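Local coordinates for protein SusD homolog (Bacteroides thetaiotaomicron, PDB 3SGH) that probably binds glycans at the cell surface, as an outer-membrane SusD-family lipoprotein built on an alpha-alpha superhelix, at residues S226-Y240 and I306-A319. Residues are numbered along the deposited sequence; the frame is centred on the assembly and turned at random.
Sequences SSYDTTNGGINENGY and IATDKTLPQPVMYA
Tyr228 and Tyr318 meet in an offset edge-to-face pair: Tyr318 turns its edge to the face of Tyr228, the planes 74° apart and the centroids 5.8 Å from each other. Tyr228 OH lies in the plane of the Tyr318 ring, 3.3 Å from Tyr318 CE1, and hydrogen-bonds to Glu354. At the edge of the Tyr228 ring sits the carbonyl oxygen of Pro313, and CB of Pro315 packs obliquely against Tyr228 CE2. The Tyr240 ring is met obliquely by Ile306 CG2 and by the Gln314 amide, whose CD is 3.7 Å from Tyr240 CD2. The Asn232 amide pairs with the backbone of 306-319 through both its ends: OD1 accepts from Gln314 N, while ND2, above the carbonyl plane, gives a nearly straight bond (173°) to Leu312 O, 3.0 Å away. Asn238 ND2 reaches that same oxygen from the opposite face and also donates to Ile306 O. With CG of Asn238 between the backbone N and carbonyl carbon (chi1 69°), ND2 points into this group of carbonyls while OD1 caps Ala241 N at the start of helix 239-245. An alanine in place of Asn232 would probably leave Gln314 N without its acceptor and the turn 229-232 less firmly tied to 306-319. The extended Gln314 side chain crosses that of Asn232 at about a right angle, and its OE1 accepts from Gly239 N, 2.8 Å away. Between antiparallel strands 227-229 and 314-317, Ser227 O accepts from both Val316 N (2.8 Å) and Met317 N (3.2 Å), a classic beta bulge. Ser226 OG accepts from Ala319 N, where helix 319-331 begins, and also hydrogen-bonds to Glu354. Across the middle of the contact, then, uncharged side-chain amides satisfy backbone groups where the short ribbon's own pairing stops.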
ATOM      1  N   SER A 226      -5.648  15.085  -1.647  1.00 15.88           N
ATOM      2  CA  SER A 226      -5.649  13.644  -1.805  1.00 14.69           C
ATOM      3  C   SER A 226      -5.882  13.252  -3.249  1.00 15.85           C
ATOM      4  O   SER A 226      -6.611  13.934  -3.970  1.00 15.73           O
ATOM      5  CB  SER A 226      -6.748  13.025  -0.932  1.00 14.91           C
ATOM      6  OG  SER A 226      -6.437  13.261   0.474  1.00 14.40           O
ATOM      7  N   SER A 227      -5.289  12.137  -3.655  1.00 15.44           N
ATOM      8  CA  SER A 227      -5.409  11.629  -5.016  1.00 15.42           C
ATOM      9  C   SER A 227      -6.342  10.442  -5.095  1.00 15.03           C
ATOM     10  O   SER A 227      -6.139   9.422  -4.368  1.00 14.13           O
ATOM     11  CB  SER A 227      -4.039  11.172  -5.536  1.00 16.56           C
ATOM     12  OG  SER A 227      -4.174  10.630  -6.836  1.00 17.29           O
ATOM     13  N   TYR A 228      -7.307  10.569  -6.005  1.00 14.75           N
ATOM     14  CA  TYR A 228      -8.239   9.486  -6.388  1.00 15.44           C
ATOM     15  C   TYR A 228      -8.291   9.292  -7.926  1.00 16.34           C
ATOM     16  O   TYR A 228      -8.138  10.250  -8.679  1.00 16.90           O
ATOM     17  CB  TYR A 228      -9.628   9.822  -5.968  1.00 15.53           C
ATOM     18  CG  TYR A 228      -9.902   9.870  -4.484  1.00 14.64           C
ATOM     19  CD1 TYR A 228      -9.646  11.027  -3.766  1.00 14.97           C
ATOM     20  CD2 TYR A 228     -10.501   8.808  -3.832  1.00 16.66           C
ATOM     21  CE1 TYR A 228      -9.908  11.099  -2.394  1.00 17.11           C
ATOM     22  CE2 TYR A 228     -10.840   8.895  -2.478  1.00 16.50           C
ATOM     23  CZ  TYR A 228     -10.524  10.043  -1.769  1.00 17.54           C
ATOM     24  OH  TYR A 228     -10.818  10.147  -0.431  1.00 17.34           O
ATOM     25  N   ASP A 229      -8.508   8.061  -8.377  1.00 16.13           N
ATOM     26  CA  ASP A 229      -8.644   7.792  -9.815  1.00 16.30           C
ATOM     27  C   ASP A 229     -10.111   8.084 -10.122  1.00 16.39           C
ATOM     28  O   ASP A 229     -10.968   7.219 -10.025  1.00 15.82           O
ATOM     29  CB  ASP A 229      -8.229   6.350 -10.148  1.00 16.60           C
ATOM     30  CG  ASP A 229      -8.131   6.088 -11.651  1.00 16.34           C
ATOM     31  OD1 ASP A 229      -8.811   6.820 -12.431  1.00 17.13           O
ATOM     32  OD2 ASP A 229      -7.421   5.145 -12.018  1.00 16.58           O
ATOM     33  N   THR A 230     -10.400   9.338 -10.414  1.00 17.58           N
ATOM     34  CA  THR A 230     -11.783   9.798 -10.387  1.00 18.26           C
ATOM     35  C   THR A 230     -12.681   9.142 -11.432  1.00 19.05           C
ATOM     36  O   THR A 230     -13.924   9.121 -11.249  1.00 20.73           O
ATOM     37  CB  THR A 230     -11.915  11.336 -10.523  1.00 18.59           C
ATOM     38  OG1 THR A 230     -11.511  11.740 -11.825  1.00 20.57           O
ATOM     39  CG2 THR A 230     -11.097  12.090  -9.404  1.00 19.23           C
ATOM     40  N   THR A 231     -12.086   8.681 -12.529  1.00 17.57           N
ATOM     41  CA  THR A 231     -12.843   7.991 -13.592  1.00 17.34           C
ATOM     42  C   THR A 231     -12.706   6.472 -13.512  1.00 16.72           C
ATOM     43  O   THR A 231     -13.162   5.761 -14.397  1.00 15.96           O
ATOM     44  CB  THR A 231     -12.346   8.457 -14.926  1.00 18.37           C
ATOM     45  OG1 THR A 231     -10.956   8.167 -15.030  1.00 18.89           O
ATOM     46  CG2 THR A 231     -12.585  10.002 -15.103  1.00 19.91           C
ATOM     47  N   ASN A 232     -12.013   5.991 -12.470  1.00 15.94           N
ATOM     48  CA  ASN A 232     -11.627   4.598 -12.377  1.00 16.49           C
ATOM     49  C   ASN A 232     -11.046   4.103 -13.726  1.00 16.61           C
ATOM     50  O   ASN A 232     -11.486   3.100 -14.296  1.00 16.90           O
ATOM     51  CB  ASN A 232     -12.809   3.787 -11.938  1.00 16.49           C
ATOM     52  CG  ASN A 232     -13.072   3.930 -10.469  1.00 16.76           C
ATOM     53  OD1 ASN A 232     -12.143   3.757  -9.651  1.00 17.54           O
ATOM     54  ND2 ASN A 232     -14.330   4.222 -10.103  1.00 15.12           N
ATOM     55  N   GLY A 233     -10.061   4.838 -14.217  1.00 18.32           N
ATOM     56  CA  GLY A 233      -9.282   4.390 -15.377  1.00 18.32           C
ATOM     57  C   GLY A 233     -10.093   4.444 -16.664  1.00 19.29           C
ATOM     58  O   GLY A 233      -9.822   3.710 -17.611  1.00 20.11           O
ATOM     59  N   GLY A 234     -11.082   5.335 -16.687  1.00 19.99           N
ATOM     60  CA  GLY A 234     -12.011   5.456 -17.801  1.00 21.68           C
ATOM     61  C   GLY A 234     -13.101   4.394 -17.817  1.00 22.52           C
ATOM     62  O   GLY A 234     -13.983   4.405 -18.715  1.00 24.49           O
ATOM     63  N   ILE A 235     -13.093   3.498 -16.839  1.00 20.91           N
ATOM     64  CA  ILE A 235     -14.092   2.428 -16.750  1.00 21.96           C
ATOM     65  C   ILE A 235     -15.369   2.955 -16.062  1.00 23.22           C
ATOM     66  O   ILE A 235     -16.468   2.449 -16.285  1.00 22.18           O
ATOM     67  CB  ILE A 235     -13.520   1.209 -15.981  1.00 20.90           C
ATOM     68  CG1 ILE A 235     -12.217   0.712 -16.628  1.00 22.51           C
ATOM     69  CG2 ILE A 235     -14.567   0.109 -15.866  1.00 19.52           C
ATOM     70  CD1 ILE A 235     -11.402  -0.206 -15.697  1.00 21.66           C
ATOM     71  N   ASN A 236     -15.201   4.008 -15.263  1.00 24.11           N
ATOM     72  CA  ASN A 236     -16.293   4.685 -14.533  1.00 25.88           C
ATOM     73  C   ASN A 236     -17.082   3.783 -13.579  1.00 25.51           C
ATOM     74  O   ASN A 236     -18.229   4.073 -13.183  1.00 27.91           O
ATOM     75  CB  ASN A 236     -17.156   5.474 -15.509  1.00 26.99           C
ATOM     76  CG  ASN A 236     -16.400   6.706 -16.043  1.00 30.60           C
ATOM     77  OD1 ASN A 236     -16.192   7.707 -15.319  1.00 37.41           O
ATOM     78  ND2 ASN A 236     -15.966   6.618 -17.276  1.00 33.73           N
ATOM     79  N   GLU A 237     -16.447   2.686 -13.227  1.00 24.33           N
ATOM     80  CA  GLU A 237     -16.902   1.818 -12.151  1.00 24.12           C
ATOM     81  C   GLU A 237     -15.699   1.132 -11.544  1.00 23.31           C
ATOM     82  O   GLU A 237     -14.740   0.784 -12.258  1.00 23.14           O
ATOM     83  CB  GLU A 237     -17.979   0.837 -12.613  1.00 25.32           C
ATOM     84  CG  GLU A 237     -17.581  -0.121 -13.652  1.00 28.26           C
ATOM     85  CD  GLU A 237     -18.742  -1.041 -14.078  1.00 32.44           C
ATOM     86  OE1 GLU A 237     -19.661  -0.569 -14.798  1.00 35.72           O
ATOM     87  OE2 GLU A 237     -18.720  -2.232 -13.688  1.00 34.15           O
ATOM     88  N   ASN A 238     -15.721   0.939 -10.221  1.00 20.18           N
ATOM     89  CA  ASN A 238     -14.518   0.492  -9.569  1.00 19.09           C
ATOM     90  C   ASN A 238     -14.407  -1.036  -9.557  1.00 17.54           C
ATOM     91  O   ASN A 238     -15.402  -1.757  -9.640  1.00 18.79           O
ATOM     92  CB  ASN A 238     -14.314   1.141  -8.189  1.00 18.31           C
ATOM     93  CG  ASN A 238     -15.321   0.672  -7.142  1.00 18.97           C
ATOM     94  OD1 ASN A 238     -15.296  -0.496  -6.780  1.00 19.99           O
ATOM     95  ND2 ASN A 238     -16.142   1.606  -6.581  1.00 17.11           N
ATOM     96  N   GLY A 239     -13.190  -1.505  -9.505  1.00 15.67           N
ATOM     97  CA  GLY A 239     -12.909  -2.937  -9.483  1.00 14.79           C
ATOM     98  C   GLY A 239     -13.302  -3.617  -8.203  1.00 14.96           C
ATOM     99  O   GLY A 239     -13.659  -4.782  -8.231  1.00 15.71           O
ATOM    100  N   TYR A 240     -13.272  -2.894  -7.079  1.00 14.11           N
ATOM    101  CA  TYR A 240     -13.641  -3.512  -5.802  1.00 14.43           C
ATOM    102  C   TYR A 240     -15.071  -3.976  -5.843  1.00 14.23           C
ATOM    103  O   TYR A 240     -15.372  -5.046  -5.325  1.00 14.58           O
ATOM    104  CB  TYR A 240     -13.436  -2.572  -4.637  1.00 14.60           C
ATOM    105  CG  TYR A 240     -12.008  -2.346  -4.133  1.00 13.48           C
ATOM    106  CD1 TYR A 240     -11.306  -3.318  -3.443  1.00 13.27           C
ATOM    107  CD2 TYR A 240     -11.392  -1.102  -4.316  1.00 14.84           C
ATOM    108  CE1 TYR A 240     -10.078  -3.101  -2.951  1.00 14.32           C
ATOM    109  CE2 TYR A 240     -10.133  -0.859  -3.801  1.00 13.72           C
ATOM    110  CZ  TYR A 240      -9.479  -1.846  -3.106  1.00 14.59           C
ATOM    111  OH  TYR A 240      -8.230  -1.627  -2.558  1.00 14.75           O
ATOM    112  N   ILE A 306     -16.473   0.735  -0.268  1.00 14.59           N
ATOM    113  CA  ILE A 306     -16.234   1.220  -1.649  1.00 16.13           C
ATOM    114  C   ILE A 306     -16.875   0.277  -2.671  1.00 16.36           C
ATOM    115  O   ILE A 306     -17.249   0.722  -3.742  1.00 18.57           O
ATOM    116  CB  ILE A 306     -14.713   1.396  -1.941  1.00 14.74           C
ATOM    117  CG1 ILE A 306     -14.473   2.242  -3.212  1.00 18.13           C
ATOM    118  CG2 ILE A 306     -14.020   0.019  -1.992  1.00 16.06           C
ATOM    119  CD1 ILE A 306     -12.956   2.632  -3.366  1.00 18.68           C
ATOM    120  N   ALA A 307     -17.079  -0.994  -2.307  1.00 16.92           N
ATOM    121  CA  ALA A 307     -17.773  -1.980  -3.154  1.00 15.98           C
ATOM    122  C   ALA A 307     -19.279  -1.725  -3.271  1.00 16.44           C
ATOM    123  O   ALA A 307     -19.907  -2.298  -4.194  1.00 15.75           O
ATOM    124  CB  ALA A 307     -17.556  -3.446  -2.654  1.00 16.56           C
ATOM    125  N   THR A 308     -19.848  -0.900  -2.383  1.00 15.93           N
ATOM    126  CA  THR A 308     -21.299  -0.731  -2.291  1.00 18.00           C
ATOM    127  C   THR A 308     -21.855   0.279  -3.300  1.00 19.14           C
ATOM    128  O   THR A 308     -23.077   0.395  -3.468  1.00 19.97           O
ATOM    129  CB  THR A 308     -21.761  -0.307  -0.872  1.00 18.60           C
ATOM    130  OG1 THR A 308     -21.278   1.019  -0.578  1.00 20.56           O
ATOM    131  CG2 THR A 308     -21.311  -1.344   0.147  1.00 18.77           C
ATOM    132  N   ASP A 309     -20.960   1.022  -3.945  1.00 19.28           N
ATOM    133  CA  ASP A 309     -21.353   1.997  -4.953  1.00 20.06           C
ATOM    134  C   ASP A 309     -20.251   1.974  -5.985  1.00 19.04           C
ATOM    135  O   ASP A 309     -19.197   2.553  -5.768  1.00 17.94           O
ATOM    136  CB  ASP A 309     -21.433   3.388  -4.304  1.00 20.95           C
ATOM    137  CG  ASP A 309     -21.756   4.511  -5.282  1.00 23.86           C
ATOM    138  OD1 ASP A 309     -21.843   4.310  -6.513  1.00 25.88           O
ATOM    139  OD2 ASP A 309     -21.931   5.633  -4.767  1.00 31.84           O
ATOM    140  N   LYS A 310     -20.553   1.366  -7.118  1.00 19.83           N
ATOM    141  CA  LYS A 310     -19.556   1.154  -8.146  1.00 19.86           C
ATOM    142  C   LYS A 310     -18.986   2.441  -8.734  1.00 19.54           C
ATOM    143  O   LYS A 310     -17.915   2.394  -9.306  1.00 19.79           O
ATOM    144  CB  LYS A 310     -20.084   0.228  -9.252  1.00 20.98           C
ATOM    145  CG  LYS A 310     -21.137   0.846 -10.140  1.00 24.92           C
ATOM    146  CD  LYS A 310     -21.831  -0.200 -11.010  1.00 30.72           C
ATOM    147  CE  LYS A 310     -22.831   0.465 -11.919  1.00 33.50           C
ATOM    148  NZ  LYS A 310     -23.286  -0.511 -12.946  1.00 36.05           N
ATOM    149  N   THR A 311     -19.702   3.560  -8.629  1.00 19.75           N
ATOM    150  CA  THR A 311     -19.204   4.845  -9.131  1.00 20.56           C
ATOM    151  C   THR A 311     -18.108   5.475  -8.250  1.00 19.27           C
ATOM    152  O   THR A 311     -17.437   6.400  -8.705  1.00 20.00           O
ATOM    153  CB  THR A 311     -20.347   5.865  -9.317  1.00 20.84           C
ATOM    154  OG1 THR A 311     -20.805   6.294  -8.018  1.00 22.51           O
ATOM    155  CG2 THR A 311     -21.519   5.266 -10.184  1.00 24.95           C
ATOM    156  N   LEU A 312     -17.935   5.000  -7.005  1.00 18.06           N
ATOM    157  CA  LEU A 312     -16.938   5.572  -6.134  1.00 16.76           C
ATOM    158  C   LEU A 312     -15.526   5.398  -6.722  1.00 16.32           C
ATOM    159  O   LEU A 312     -15.198   4.341  -7.267  1.00 15.82           O
ATOM    160  CB  LEU A 312     -17.003   4.997  -4.724  1.00 16.19           C
ATOM    161  CG  LEU A 312     -18.228   5.387  -3.859  1.00 18.06           C
ATOM    162  CD1 LEU A 312     -18.258   4.438  -2.686  1.00 16.30           C
ATOM    163  CD2 LEU A 312     -18.117   6.856  -3.460  1.00 19.15           C
ATOM    164  N   PRO A 313     -14.706   6.464  -6.668  1.00 16.85           N
ATOM    165  CA  PRO A 313     -13.361   6.421  -7.258  1.00 17.23           C
ATOM    166  C   PRO A 313     -12.377   5.683  -6.353  1.00 16.67           C
ATOM    167  O   PRO A 313     -12.345   5.930  -5.130  1.00 18.02           O
ATOM    168  CB  PRO A 313     -12.981   7.916  -7.369  1.00 17.91           C
ATOM    169  CG  PRO A 313     -13.691   8.584  -6.216  1.00 17.52           C
ATOM    170  CD  PRO A 313     -15.043   7.798  -6.141  1.00 17.13           C
ATOM    171  N   GLN A 314     -11.545   4.821  -6.928  1.00 16.88           N
ATOM    172  CA  GLN A 314     -10.503   4.181  -6.140  1.00 16.38           C
ATOM    173  C   GLN A 314      -9.449   5.192  -5.693  1.00 16.12           C
ATOM    174  O   GLN A 314      -9.015   6.035  -6.489  1.00 16.42           O
ATOM    175  CB  GLN A 314      -9.887   2.994  -6.882  1.00 16.51           C
ATOM    176  CG  GLN A 314     -10.915   1.844  -6.963  1.00 17.33           C
ATOM    177  CD  GLN A 314     -10.390   0.546  -7.530  1.00 17.78           C
ATOM    178  OE1 GLN A 314     -11.196  -0.278  -7.971  1.00 18.37           O
ATOM    179  NE2 GLN A 314      -9.058   0.324  -7.491  1.00 15.96           N
ATOM    180  N   PRO A 315      -9.043   5.130  -4.410  1.00 16.47           N
ATOM    181  CA  PRO A 315      -8.034   6.031  -3.836  1.00 16.67           C
ATOM    182  C   PRO A 315      -6.605   5.677  -4.217  1.00 15.88           C
ATOM    183  O   PRO A 315      -6.293   4.501  -4.488  1.00 17.10           O
ATOM    184  CB  PRO A 315      -8.197   5.849  -2.336  1.00 16.48           C
ATOM    185  CG  PRO A 315      -8.738   4.510  -2.180  1.00 16.86           C
ATOM    186  CD  PRO A 315      -9.616   4.237  -3.372  1.00 16.77           C
ATOM    187  N   VAL A 316      -5.746   6.689  -4.270  1.00 16.02           N
ATOM    188  CA  VAL A 316      -4.331   6.505  -4.529  1.00 15.20           C
ATOM    189  C   VAL A 316      -3.534   6.886  -3.265  1.00 15.83           C
ATOM    190  O   VAL A 316      -2.802   6.064  -2.722  1.00 15.23           O
ATOM    191  CB  VAL A 316      -3.833   7.293  -5.717  1.00 14.37           C
ATOM    192  CG1 VAL A 316      -2.295   7.018  -5.912  1.00 13.07           C
ATOM    193  CG2 VAL A 316      -4.668   6.964  -7.002  1.00 16.48           C
HETATM  194  N   MSE A 317      -3.693   8.111  -2.774  1.00 15.06           N
HETATM  195  CA  MSE A 317      -2.902   8.544  -1.653  1.00 15.56           C
HETATM  196  C   MSE A 317      -3.616   9.654  -0.933  1.00 14.96           C
HETATM  197  O   MSE A 317      -4.079  10.608  -1.580  1.00 15.65           O
HETATM  198  CB  MSE A 317      -1.548   9.034  -2.165  1.00 16.27           C
HETATM  199  CG  MSE A 317      -0.624   9.524  -1.057  1.00 18.02           C
HETATM  200 SE   MSE A 317       1.015  10.345  -1.858  0.75 21.45          SE
HETATM  201  CE  MSE A 317       1.748   8.731  -2.353  1.00 16.21           C
ATOM    202  N   TYR A 318      -3.699   9.552   0.384  1.00 15.61           N
ATOM    203  CA  TYR A 318      -4.450  10.491   1.194  1.00 14.99           C
ATOM    204  C   TYR A 318      -3.574  11.500   1.893  1.00 15.30           C
ATOM    205  O   TYR A 318      -2.455  11.191   2.301  1.00 14.56           O
ATOM    206  CB  TYR A 318      -5.212   9.748   2.281  1.00 15.52           C
ATOM    207  CG  TYR A 318      -6.271   8.760   1.842  1.00 16.35           C
ATOM    208  CD1 TYR A 318      -7.393   9.156   1.156  1.00 17.93           C
ATOM    209  CD2 TYR A 318      -6.129   7.430   2.101  1.00 20.09           C
ATOM    210  CE1 TYR A 318      -8.378   8.271   0.794  1.00 16.01           C
ATOM    211  CE2 TYR A 318      -7.147   6.530   1.758  1.00 19.74           C
ATOM    212  CZ  TYR A 318      -8.268   6.954   1.130  1.00 14.32           C
ATOM    213  OH  TYR A 318      -9.245   6.011   0.809  1.00 16.14           O
ATOM    214  N   ALA A 319      -4.114  12.709   2.086  1.00 15.33           N
ATOM    215  CA  ALA A 319      -3.385  13.758   2.778  1.00 15.93           C
ATOM    216  C   ALA A 319      -2.948  13.292   4.188  1.00 17.05           C
ATOM    217  O   ALA A 319      -1.860  13.669   4.663  1.00 15.81           O
ATOM    218  CB  ALA A 319      -4.205  15.057   2.844  1.00 15.95           C
TER
HETATM  219  O   HOH W   1     -16.176   6.557 -11.504  1.00 37.86           O
HETATM  220  O   HOH W   2     -21.904  -2.164 -14.029  1.00 40.80           O